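Putative arsenate reductase (Streptococcus mutans UA159, PDB 3FZ4) is a putative arsenate reductase of the ArsC family, with a thioredoxin-like fold and a redox-active disulfide, and probably catalyses a thiol-dependent redox reaction. Local coordinates at residues 18-28 with 111-120; 39-50 with 81-92. The protein carries 1 engineered substitution. One frame throughout, in Å; residues are numbered along the deposited sequence. Where two conformers were deposited one is given.

Contact 1. Residues 18-28 with 111-120; sequences RAKAELDDLAW and YRTAYEDLDF. With NA (sodium ion), chain B; FMT (formic acid), chain E.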
loop_
_atom_site.group_PDB
_atom_site.type_symbol
_atom_site.label_atom_id
_atom_site.label_comp_id
_atom_site.label_asym_id
_atom_site.label_seq_id
_atom_site.Cartn_x
_atom_site.Cartn_y
_atom_site.Cartn_z
ATOM N N ARG A 18 -5.121 3.598 13.218
ATOM C CA ARG A 18 -5.875 4.849 13.105
ATOM C C ARG A 18 -6.808 4.813 11.907
ATOM O O ARG A 18 -7.967 5.186 11.982
ATOM C CB ARG A 18 -4.908 6.008 12.904
ATOM C CG ARG A 18 -4.141 6.402 14.152
ATOM C CD ARG A 18 -3.049 7.447 13.913
ATOM N NE ARG A 18 -3.472 8.673 13.253
ATOM C CZ ARG A 18 -2.677 9.401 12.468
ATOM N NH1 ARG A 18 -1.418 9.022 12.210
ATOM N NH2 ARG A 18 -3.153 10.507 11.945
ATOM N N ALA A 19 -6.264 4.371 10.771
ATOM C CA ALA A 19 -7.031 4.351 9.529
ATOM C C ALA A 19 -8.217 3.373 9.673
ATOM O O ALA A 19 -9.341 3.668 9.236
ATOM C CB ALA A 19 -6.137 3.943 8.393
ATOM N N LYS A 20 -7.969 2.197 10.254
ATOM C CA LYS A 20 -9.043 1.200 10.418
ATOM C C LYS A 20 -10.122 1.739 11.358
ATOM O O LYS A 20 -11.320 1.538 11.127
ATOM C CB LYS A 20 -8.459 -0.120 10.931
ATOM C CG LYS A 20 -9.422 -1.305 10.755
ATOM C CD LYS A 20 -8.783 -2.581 11.320
ATOM C CE LYS A 20 -9.366 -3.859 10.763
ATOM N NZ LYS A 20 -8.485 -4.988 11.205
ATOM N N ALA A 21 -9.706 2.448 12.406
ATOM C CA ALA A 21 -10.688 3.052 13.305
ATOM C C ALA A 21 -11.577 4.019 12.530
ATOM O O ALA A 21 -12.774 4.111 12.810
ATOM C CB ALA A 21 -10.023 3.755 14.505
ATOM N N GLU A 22 -10.996 4.819 11.609
ATOM C CA GLU A 22 -11.828 5.727 10.823
ATOM C C GLU A 22 -12.792 4.972 9.913
ATOM O O GLU A 22 -13.974 5.354 9.818
ATOM C CB GLU A 22 -10.980 6.703 10.024
ATOM C CG GLU A 22 -11.853 7.753 9.379
ATOM C CD GLU A 22 -11.155 8.622 8.356
ATOM O OE1 GLU A 22 -9.982 8.348 8.030
ATOM O OE2 GLU A 22 -11.846 9.547 7.849
ATOM N N LEU A 23 -12.313 3.920 9.242
ATOM C CA LEU A 23 -13.236 3.106 8.427
ATOM C C LEU A 23 -14.400 2.584 9.256
ATOM O O LEU A 23 -15.540 2.588 8.798
ATOM C CB LEU A 23 -12.504 1.954 7.778
ATOM C CG LEU A 23 -11.513 2.315 6.693
ATOM C CD1 LEU A 23 -10.670 1.098 6.281
ATOM C CD2 LEU A 23 -12.221 2.937 5.509
ATOM N N ASP A 24 -14.097 2.142 10.478
ATOM C CA ASP A 24 -15.169 1.639 11.352
ATOM C C ASP A 24 -16.146 2.763 11.739
ATOM O O ASP A 24 -17.355 2.567 11.739
ATOM C CB ASP A 24 -14.575 0.963 12.571
ATOM C CG ASP A 24 -13.819 -0.318 12.221
ATOM O OD1 ASP A 24 -14.119 -0.951 11.169
ATOM O OD2 ASP A 24 -12.948 -0.747 13.020
ATOM N N ASP A 25 -15.614 3.953 12.053
ATOM C CA ASP A 25 -16.450 5.088 12.435
ATOM C C ASP A 25 -17.352 5.515 11.269
ATOM O O ASP A 25 -18.509 5.903 11.473
ATOM C CB ASP A 25 -15.548 6.235 12.909
ATOM C CG ASP A 25 -16.311 7.376 13.487
ATOM O OD1 ASP A 25 -17.203 7.109 14.294
ATOM O OD2 ASP A 25 -16.000 8.537 13.136
ATOM N N LEU A 26 -16.841 5.419 10.041
ATOM C CA LEU A 26 -17.590 5.795 8.855
ATOM C C LEU A 26 -18.601 4.719 8.478
ATOM O O LEU A 26 -19.513 4.989 7.721
ATOM C CB LEU A 26 -16.635 6.031 7.667
ATOM C CG LEU A 26 -15.765 7.293 7.725
ATOM C CD1 LEU A 26 -14.507 7.154 6.874
ATOM C CD2 LEU A 26 -16.596 8.491 7.264
ATOM N N ALA A 27 -18.391 3.489 8.978
ATOM C CA ALA A 27 -19.203 2.332 8.615
ATOM C C ALA A 27 -19.130 2.058 7.108
ATOM O O ALA A 27 -20.090 1.638 6.472
ATOM C CB ALA A 27 -20.668 2.434 9.154
ATOM N N TRP A 28 -17.948 2.309 6.538
ATOM C CA TRP A 28 -17.694 1.912 5.157
ATOM C C TRP A 28 -17.388 0.408 5.099
ATOM O O TRP A 28 -16.708 -0.111 5.978
ATOM C CB TRP A 28 -16.524 2.693 4.595
ATOM C CG TRP A 28 -16.836 4.127 4.238
ATOM C CD1 TRP A 28 -18.033 4.793 4.397
ATOM C CD2 TRP A 28 -15.909 5.093 3.722
ATOM N NE1 TRP A 28 -17.911 6.095 3.974
ATOM C CE2 TRP A 28 -16.620 6.311 3.548
ATOM C CE3 TRP A 28 -14.553 5.037 3.345
ATOM C CZ2 TRP A 28 -16.005 7.475 3.052
ATOM C CZ3 TRP A 28 -13.954 6.199 2.858
ATOM C CH2 TRP A 28 -14.685 7.387 2.710
ATOM N N TYR A 111 -1.453 7.298 5.491
ATOM C CA TYR A 111 -2.562 7.891 6.229
ATOM C C TYR A 111 -2.203 9.329 6.638
ATOM O O TYR A 111 -2.194 9.688 7.808
ATOM C CB TYR A 111 -2.956 6.999 7.423
ATOM C CG TYR A 111 -4.298 7.353 7.999
ATOM C CD1 TYR A 111 -5.449 7.274 7.245
ATOM C CD2 TYR A 111 -4.407 7.769 9.318
ATOM C CE1 TYR A 111 -6.705 7.612 7.798
ATOM C CE2 TYR A 111 -5.632 8.079 9.861
ATOM C CZ TYR A 111 -6.773 8.021 9.092
ATOM O OH TYR A 111 -7.979 8.335 9.670
ATOM N N ARG A 112 -1.872 10.139 5.643
ATOM C CA ARG A 112 -1.540 11.552 5.878
ATOM C C ARG A 112 -2.757 12.424 5.978
ATOM O O ARG A 112 -2.678 13.516 6.545
ATOM C CB ARG A 112 -0.675 12.103 4.749
ATOM C CG ARG A 112 0.605 11.391 4.619
ATOM C CD ARG A 112 1.537 12.085 3.643
ATOM N NE ARG A 112 2.349 13.203 4.219
ATOM C CZ ARG A 112 2.082 14.502 4.032
ATOM N NH1 ARG A 112 1.061 14.889 3.268
ATOM N NH2 ARG A 112 2.866 15.429 4.558
ATOM N N THR A 113 -3.878 11.960 5.421
ATOM C CA THR A 113 -5.132 12.698 5.377
ATOM C C THR A 113 -6.250 11.704 5.701
ATOM O O THR A 113 -6.121 10.509 5.443
ATOM C CB THR A 113 -5.393 13.339 3.992
ATOM O OG1 THR A 113 -5.293 12.315 3.001
ATOM C CG2 THR A 113 -4.371 14.428 3.682
ATOM N N ALA A 114 -7.353 12.189 6.248
ATOM C CA ALA A 114 -8.498 11.338 6.643
ATOM C C ALA A 114 -9.167 10.718 5.416
ATOM O O ALA A 114 -9.344 11.384 4.383
ATOM C CB ALA A 114 -9.497 12.197 7.395
ATOM N N TYR A 115 -9.582 9.456 5.539
ATOM C CA TYR A 115 -10.258 8.776 4.449
ATOM C C TYR A 115 -11.566 9.463 4.067
ATOM O O TYR A 115 -12.007 9.364 2.916
ATOM C CB TYR A 115 -10.549 7.332 4.833
ATOM C CG TYR A 115 -9.365 6.401 4.822
ATOM C CD1 TYR A 115 -8.228 6.658 4.038
ATOM C CD2 TYR A 115 -9.410 5.236 5.582
ATOM C CE1 TYR A 115 -7.180 5.758 4.013
ATOM C CE2 TYR A 115 -8.387 4.319 5.505
ATOM C CZ TYR A 115 -7.276 4.582 4.728
ATOM O OH TYR A 115 -6.280 3.632 4.702
ATOM N N GLU A 116 -12.223 10.093 5.020
ATOM C CA GLU A 116 -13.511 10.686 4.709
ATOM C C GLU A 116 -13.419 11.684 3.565
ATOM O O GLU A 116 -14.401 11.813 2.802
ATOM C CB GLU A 116 -14.106 11.370 5.947
ATOM C CG GLU A 116 -15.519 11.870 5.704
ATOM C CD GLU A 116 -16.231 12.403 6.929
ATOM O OE1 GLU A 116 -15.784 12.127 8.067
ATOM O OE2 GLU A 116 -17.231 13.124 6.702
ATOM N N ASP A 117 -12.256 12.338 3.452
ATOM C CA ASP A 117 -11.981 13.313 2.366
ATOM C C ASP A 117 -12.149 12.670 0.966
ATOM O O ASP A 117 -12.466 13.379 0.001
ATOM C CB ASP A 117 -10.576 13.948 2.465
ATOM C CG ASP A 117 -10.313 14.709 3.778
ATOM O OD1 ASP A 117 -11.210 14.896 4.623
ATOM O OD2 ASP A 117 -9.138 15.117 3.948
ATOM N N LEU A 118 -11.981 11.351 0.844
ATOM C CA LEU A 118 -12.112 10.668 -0.456
ATOM C C LEU A 118 -13.538 10.749 -1.010
ATOM O O LEU A 118 -13.752 10.708 -2.227
ATOM C CB LEU A 118 -11.674 9.218 -0.324
ATOM C CG LEU A 118 -10.186 9.041 0.013
ATOM C CD1 LEU A 118 -9.980 7.632 0.478
ATOM C CD2 LEU A 118 -9.221 9.386 -1.119
ATOM N N ASP A 119 -14.513 10.850 -0.102
ATOM C CA ASP A 119 -15.906 11.132 -0.434
ATOM C C ASP A 119 -16.580 10.021 -1.207
ATOM O O ASP A 119 -17.264 10.276 -2.206
ATOM C CB ASP A 119 -16.020 12.485 -1.165
ATOM C CG ASP A 119 -17.459 12.975 -1.291
ATOM O OD1 ASP A 119 -18.343 12.584 -0.500
ATOM O OD2 ASP A 119 -17.723 13.775 -2.204
ATOM N N PHE A 120 -16.381 8.788 -0.759
ATOM C CA PHE A 120 -17.005 7.649 -1.407
ATOM C C PHE A 120 -18.457 7.546 -0.978
ATOM O O PHE A 120 -19.289 7.073 -1.755
ATOM C CB PHE A 120 -16.256 6.346 -1.105
ATOM C CG PHE A 120 -14.820 6.318 -1.605
ATOM C CD1 PHE A 120 -14.434 6.994 -2.765
ATOM C CD2 PHE A 120 -13.853 5.597 -0.895
ATOM C CE1 PHE A 120 -13.115 6.930 -3.216
ATOM C CE2 PHE A 120 -12.557 5.539 -1.338
ATOM C CZ PHE A 120 -12.183 6.206 -2.498
ATOM O OXT PHE A 120 -18.821 7.941 0.134
HETATM NA NA NA B . -4.322 4.234 2.956
HETATM C C FMT E . -4.215 11.431 9.639
HETATM O O1 FMT E . -4.784 11.737 8.602
HETATM O O2 FMT E . -3.005 11.209 9.748
#
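Glu22 reaches from helix 14-26 to the C-terminal tail, and its carboxylate is gripped by three donors. The chain runs outward almost fully extended, CG anti to the backbone N (chi1 -172°), which carries both oxygens to the start of the 3-10 turn 115-118. Tyr115 N meets Glu22 OE1 at 2.8 Å on the syn side. Tyr111 OH comes to Glu22 OE1 at 2.6 Å from the opposite face of the carboxylate plane. Glu116 N binds Glu22 OE2 at 2.9 Å from above that plane. A carboxylate suits this place because the first amides of such a turn lack partners inside it. Beside these bonds the small methyl of Ala19 touches both tyrosines: CB lies over the Tyr111 face, a CH-pi contact 3.8 Å from the ring centroid, and 3.7 Å from Tyr115 CE2. The CxxC pair Cys13 and Cys16, seen as a disulfide, lies at the start of the helix, an arrangement like that of thioredoxins; residues 111-120 pack along this helix. Leu23 CD2 touches Tyr115 CD2 at 3.6 Å, and the Tyr115 hydroxyl binds the sodium ion together with the carbonyls of Gln108 and Gly110. Farther down, Trp28 CZ3 comes to 3.8 Å from Phe120 CD2, the ring planes 39° apart. Phe120 CB lies over one face of the indole, offset toward the rim, and Leu26 CD1 over the opposite one, near its centre.

Contact 2. Residues 39-50 with 81-92; sequences PPAASLIRNWLE and LDEAANLLASDG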
loop_
_atom_site.group_PDB
_atom_site.type_symbol
_atom_site.label_atom_id
_atom_site.label_comp_id
_atom_site.label_asym_id
_atom_site.label_seq_id
_atom_site.Cartn_x
_atom_site.Cartn_y
_atom_site.Cartn_z
ATOM N N PRO A 39 0.270 -10.156 0.438
ATOM C CA PRO A 39 0.462 -8.894 -0.271
ATOM C C PRO A 39 -0.268 -8.884 -1.610
ATOM O O PRO A 39 -0.550 -9.951 -2.178
ATOM C CB PRO A 39 1.978 -8.846 -0.499
ATOM C CG PRO A 39 2.430 -10.235 -0.413
ATOM C CD PRO A 39 1.537 -10.905 0.587
ATOM N N PRO A 40 -0.555 -7.698 -2.150
ATOM C CA PRO A 40 -1.161 -7.633 -3.493
ATOM C C PRO A 40 -0.284 -8.294 -4.566
ATOM O O PRO A 40 0.941 -8.336 -4.462
ATOM C CB PRO A 40 -1.318 -6.139 -3.754
ATOM C CG PRO A 40 -0.358 -5.483 -2.805
ATOM C CD PRO A 40 -0.194 -6.378 -1.621
ATOM N N ALA A 41 -0.939 -8.802 -5.607
ATOM C CA ALA A 41 -0.255 -9.463 -6.700
ATOM C C ALA A 41 0.599 -8.482 -7.492
ATOM O O ALA A 41 0.290 -7.293 -7.587
ATOM C CB ALA A 41 -1.277 -10.097 -7.616
ATOM N N ALA A 42 1.656 -8.996 -8.094
ATOM C CA ALA A 42 2.562 -8.171 -8.853
ATOM C C ALA A 42 1.856 -7.486 -9.992
ATOM O O ALA A 42 2.133 -6.330 -10.252
ATOM C CB ALA A 42 3.754 -9.011 -9.365
ATOM N N SER A 43 0.964 -8.176 -10.702
ATOM C CA SER A 43 0.280 -7.519 -11.821
ATOM C C SER A 43 -0.554 -6.325 -11.343
ATOM O O SER A 43 -0.666 -5.305 -12.036
ATOM C CB SER A 43 -0.650 -8.515 -12.514
ATOM O OG SER A 43 -1.674 -8.962 -11.618
ATOM N N LEU A 44 -1.165 -6.481 -10.172
ATOM C CA LEU A 44 -1.994 -5.422 -9.580
ATOM C C LEU A 44 -1.119 -4.239 -9.167
ATOM O O LEU A 44 -1.422 -3.096 -9.498
ATOM C CB LEU A 44 -2.740 -6.008 -8.392
ATOM C CG LEU A 44 -3.662 -5.068 -7.616
ATOM C CD1 LEU A 44 -4.579 -4.380 -8.553
ATOM C CD2 LEU A 44 -4.393 -5.785 -6.488
ATOM N N ILE A 45 -0.014 -4.524 -8.488
ATOM C CA ILE A 45 0.911 -3.459 -8.099
ATOM C C ILE A 45 1.406 -2.756 -9.358
ATOM O O ILE A 45 1.489 -1.533 -9.396
ATOM C CB ILE A 45 2.102 -4.021 -7.308
ATOM C CG1 ILE A 45 1.615 -4.641 -5.986
ATOM C CG2 ILE A 45 3.127 -2.917 -7.067
ATOM C CD1 ILE A 45 2.681 -5.422 -5.266
ATOM N N ARG A 46 1.737 -3.525 -10.396
ATOM C CA ARG A 46 2.215 -2.905 -11.617
ATOM C C ARG A 46 1.201 -1.918 -12.191
ATOM O O ARG A 46 1.573 -0.842 -12.644
ATOM C CB ARG A 46 2.556 -3.998 -12.637
ATOM C CG ARG A 46 2.952 -3.456 -13.998
ATOM C CD ARG A 46 4.303 -2.788 -13.973
ATOM N NE ARG A 46 4.687 -2.346 -15.322
ATOM C CZ ARG A 46 5.077 -3.144 -16.319
ATOM N NH1 ARG A 46 5.220 -4.462 -16.147
ATOM N NH2 ARG A 46 5.368 -2.596 -17.490
ATOM N N ASN A 47 -0.076 -2.285 -12.156
ATOM C CA ASN A 47 -1.104 -1.380 -12.644
ATOM C C ASN A 47 -1.125 -0.079 -11.841
ATOM O O ASN A 47 -1.238 0.987 -12.414
ATOM C CB ASN A 47 -2.470 -2.041 -12.628
ATOM C CG ASN A 47 -3.462 -1.323 -13.508
ATOM O OD1 ASN A 47 -3.304 -1.275 -14.730
ATOM N ND2 ASN A 47 -4.496 -0.766 -12.895
ATOM N N TRP A 48 -0.969 -0.161 -10.515
ATOM C CA TRP A 48 -0.906 1.036 -9.713
ATOM C C TRP A 48 0.312 1.858 -10.097
ATOM O O TRP A 48 0.222 3.093 -10.198
ATOM C CB TRP A 48 -0.802 0.672 -8.237
ATOM C CG TRP A 48 -1.927 -0.148 -7.682
ATOM C CD1 TRP A 48 -3.178 -0.318 -8.210
ATOM C CD2 TRP A 48 -1.883 -0.920 -6.489
ATOM N NE1 TRP A 48 -3.922 -1.142 -7.398
ATOM C CE2 TRP A 48 -3.157 -1.506 -6.316
ATOM C CE3 TRP A 48 -0.898 -1.132 -5.503
ATOM C CZ2 TRP A 48 -3.451 -2.337 -5.221
ATOM C CZ3 TRP A 48 -1.199 -1.959 -4.423
ATOM C CH2 TRP A 48 -2.463 -2.544 -4.294
ATOM N N LEU A 49 1.462 1.217 -10.253
ATOM C CA LEU A 49 2.676 1.975 -10.545
ATOM C C LEU A 49 2.572 2.705 -11.858
ATOM O O LEU A 49 3.107 3.820 -11.987
ATOM C CB LEU A 49 3.899 1.066 -10.588
ATOM C CG LEU A 49 4.228 0.246 -9.334
ATOM C CD1 LEU A 49 5.527 -0.500 -9.550
ATOM C CD2 LEU A 49 4.335 1.125 -8.097
ATOM N N GLU A 50 1.931 2.051 -12.829
ATOM C CA GLU A 50 1.807 2.619 -14.164
ATOM C C GLU A 50 0.770 3.728 -14.268
ATOM O O GLU A 50 0.997 4.719 -14.981
ATOM C CB GLU A 50 1.495 1.519 -15.178
ATOM C CG GLU A 50 2.616 0.486 -15.381
ATOM C CD GLU A 50 3.788 0.965 -16.259
ATOM O OE1 GLU A 50 3.742 2.078 -16.834
ATOM O OE2 GLU A 50 4.778 0.210 -16.390
ATOM N N LEU A 81 9.461 -0.464 -13.759
ATOM C CA LEU A 81 8.241 -0.690 -13.018
ATOM C C LEU A 81 7.912 -2.203 -12.900
ATOM O O LEU A 81 7.414 -2.650 -11.851
ATOM C CB LEU A 81 7.089 0.114 -13.595
ATOM C CG LEU A 81 7.210 1.646 -13.497
ATOM C CD1 LEU A 81 5.930 2.281 -13.973
ATOM C CD2 LEU A 81 7.574 2.165 -12.098
ATOM N N ASP A 82 8.232 -3.020 -13.916
ATOM C CA ASP A 82 8.094 -4.480 -13.740
ATOM C C ASP A 82 8.984 -4.990 -12.596
ATOM O O ASP A 82 8.542 -5.790 -11.774
ATOM C CB ASP A 82 8.417 -5.210 -15.050
ATOM C CG ASP A 82 8.376 -6.731 -14.907
ATOM O OD1 ASP A 82 7.272 -7.271 -14.741
ATOM O OD2 ASP A 82 9.455 -7.365 -14.947
ATOM N N GLU A 83 10.240 -4.527 -12.551
ATOM C CA GLU A 83 11.182 -4.917 -11.499
ATOM C C GLU A 83 10.636 -4.463 -10.133
ATOM O O GLU A 83 10.655 -5.234 -9.172
ATOM C CB GLU A 83 12.556 -4.286 -11.777
ATOM C CG GLU A 83 13.256 -4.937 -12.978
ATOM C CD GLU A 83 14.463 -4.150 -13.514
ATOM O OE1 GLU A 83 14.785 -3.045 -13.020
ATOM O OE2 GLU A 83 15.119 -4.667 -14.456
ATOM N N ALA A 84 10.161 -3.219 -10.045
ATOM C CA ALA A 84 9.662 -2.677 -8.777
ATOM C C ALA A 84 8.415 -3.449 -8.335
ATOM O O ALA A 84 8.277 -3.785 -7.153
ATOM C CB ALA A 84 9.358 -1.236 -8.936
ATOM N N ALA A 85 7.505 -3.744 -9.271
ATOM C CA ALA A 85 6.284 -4.470 -8.900
ATOM C C ALA A 85 6.613 -5.865 -8.368
ATOM O O ALA A 85 5.987 -6.324 -7.416
ATOM C CB ALA A 85 5.360 -4.588 -10.090
ATOM N N ASN A 86 7.601 -6.528 -8.984
ATOM C CA ASN A 86 8.052 -7.853 -8.556
ATOM C C ASN A 86 8.639 -7.820 -7.146
ATOM O O ASN A 86 8.377 -8.683 -6.302
ATOM C CB ASN A 86 9.127 -8.340 -9.537
ATOM C CG ASN A 86 9.752 -9.656 -9.110
ATOM O OD1 ASN A 86 9.063 -10.672 -9.042
ATOM N ND2 ASN A 86 11.061 -9.651 -8.846
ATOM N N LEU A 87 9.467 -6.808 -6.923
ATOM C CA LEU A 87 10.099 -6.589 -5.637
ATOM C C LEU A 87 9.047 -6.391 -4.544
ATOM O O LEU A 87 9.037 -7.066 -3.513
ATOM C CB LEU A 87 10.995 -5.358 -5.715
ATOM C CG LEU A 87 11.903 -5.111 -4.522
ATOM C CD1 LEU A 87 12.732 -6.361 -4.236
ATOM C CD2 LEU A 87 12.816 -3.961 -4.841
ATOM N N LEU A 88 8.149 -5.442 -4.775
ATOM C CA LEU A 88 7.075 -5.168 -3.827
ATOM C C LEU A 88 6.207 -6.414 -3.561
ATOM O O LEU A 88 5.895 -6.729 -2.395
ATOM C CB LEU A 88 6.224 -4.008 -4.347
ATOM C CG LEU A 88 6.913 -2.634 -4.314
ATOM C CD1 LEU A 88 6.265 -1.635 -5.262
ATOM C CD2 LEU A 88 6.965 -2.045 -2.894
ATOM N N ALA A 89 5.882 -7.168 -4.630
ATOM C CA ALA A 89 5.018 -8.341 -4.481
ATOM C C ALA A 89 5.709 -9.432 -3.690
ATOM O O ALA A 89 5.044 -10.238 -3.061
ATOM C CB ALA A 89 4.621 -8.885 -5.839
ATOM N N SER A 90 7.039 -9.424 -3.699
ATOM C CA SER A 90 7.841 -10.496 -3.085
ATOM C C SER A 90 7.944 -10.371 -1.579
ATOM O O SER A 90 8.329 -11.317 -0.907
ATOM C CB SER A 90 9.271 -10.514 -3.680
ATOM O OG SER A 90 10.071 -9.462 -3.148
ATOM N N ASP A 91 7.654 -9.191 -1.028
ATOM C CA ASP A 91 7.810 -8.967 0.416
ATOM C C ASP A 91 6.889 -7.841 0.820
ATOM O O ASP A 91 7.195 -6.658 0.571
ATOM C CB ASP A 91 9.257 -8.630 0.782
ATOM C CG ASP A 91 9.451 -8.348 2.264
ATOM O OD1 ASP A 91 8.513 -8.523 3.084
ATOM O OD2 ASP A 91 10.592 -7.972 2.615
ATOM N N GLY A 92 5.765 -8.186 1.443
ATOM C CA GLY A 92 4.826 -7.178 1.887
ATOM C C GLY A 92 5.417 -6.130 2.816
ATOM O O GLY A 92 4.843 -5.048 2.931
HETATM O O HOH W 1 2.320 -10.752 -3.995
HETATM O O HOH W 2 4.951 -6.274 -14.043
#
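Ala85 presses its methyl into a hole on helix 42-50 formed by Ala42, Ile45, Arg46 and Leu49, a knob-into-hole fit. Small residues bring the backbones together: Ala42 CB and Ala89 CB touch at 3.6 Å, and the axes of helices 42-50 and 81-90 approach to 8.3 Å while running at 131° to each other. Ile45 and Leu49 supply the bulk on the inner side. Ile45 has CG2 anti to its backbone N, which sends that branch to Leu88 CD1 at 3.8 Å, and CD1 lies against Ala89. Leu49 puts CD1 3.9 Å from Ala84 CB and also against Ala85.

The outer side is looser and polar. The Arg46 chain bends at chi2 (71°) and lies across Leu81, with its guanidinium passing over the backbone N of Asp82. Glu50 OE2 lies in the guanidinium plane, where Arg46 NE (2.8 Å) and Arg46 NH2 both bind it side-on. Toward Asp82 the salt bridge is long, 3.8 Å from Arg46 NH1 to Asp82 OD1, and water 2 spans it with bonds to both atoms. At the far end water 1 lies within bonding distance of the Pro40 and Ala89 carbonyl oxygens, though it cannot donate to every acceptor around it at once, and Pro39 packs against Gly92.

Behind the apolar side lie Leu56, Phe59 and Phe60, while on another side of helix 42-51 Trp48 packs on Leu99 and Val101 of strand 99-102.

Overall arrangement
The two contacts lie on opposite sides of the chain's centre, their centres about 25 Å apart, and contact 2 is nested in sequence inside the loop closed by contact 1. They share no segment. Contact 1 lies against the mixed sheet, with Ala19, Leu23 and Tyr115 on Phe7, whereas contact 2 joins two helices whose link to the sheet is Trp48. Contact 2 is nearer the chain's centre (about 10 Å against 15 Å, centre to centre) and more buried, with 7 of 15 touching residues buried against 3 of 12. In contact 1 a charged side chain satisfies backbone amides directly, among aromatic rings; in contact 2 alanines and branched aliphatics do the packing, and charge and water keep to its outer side.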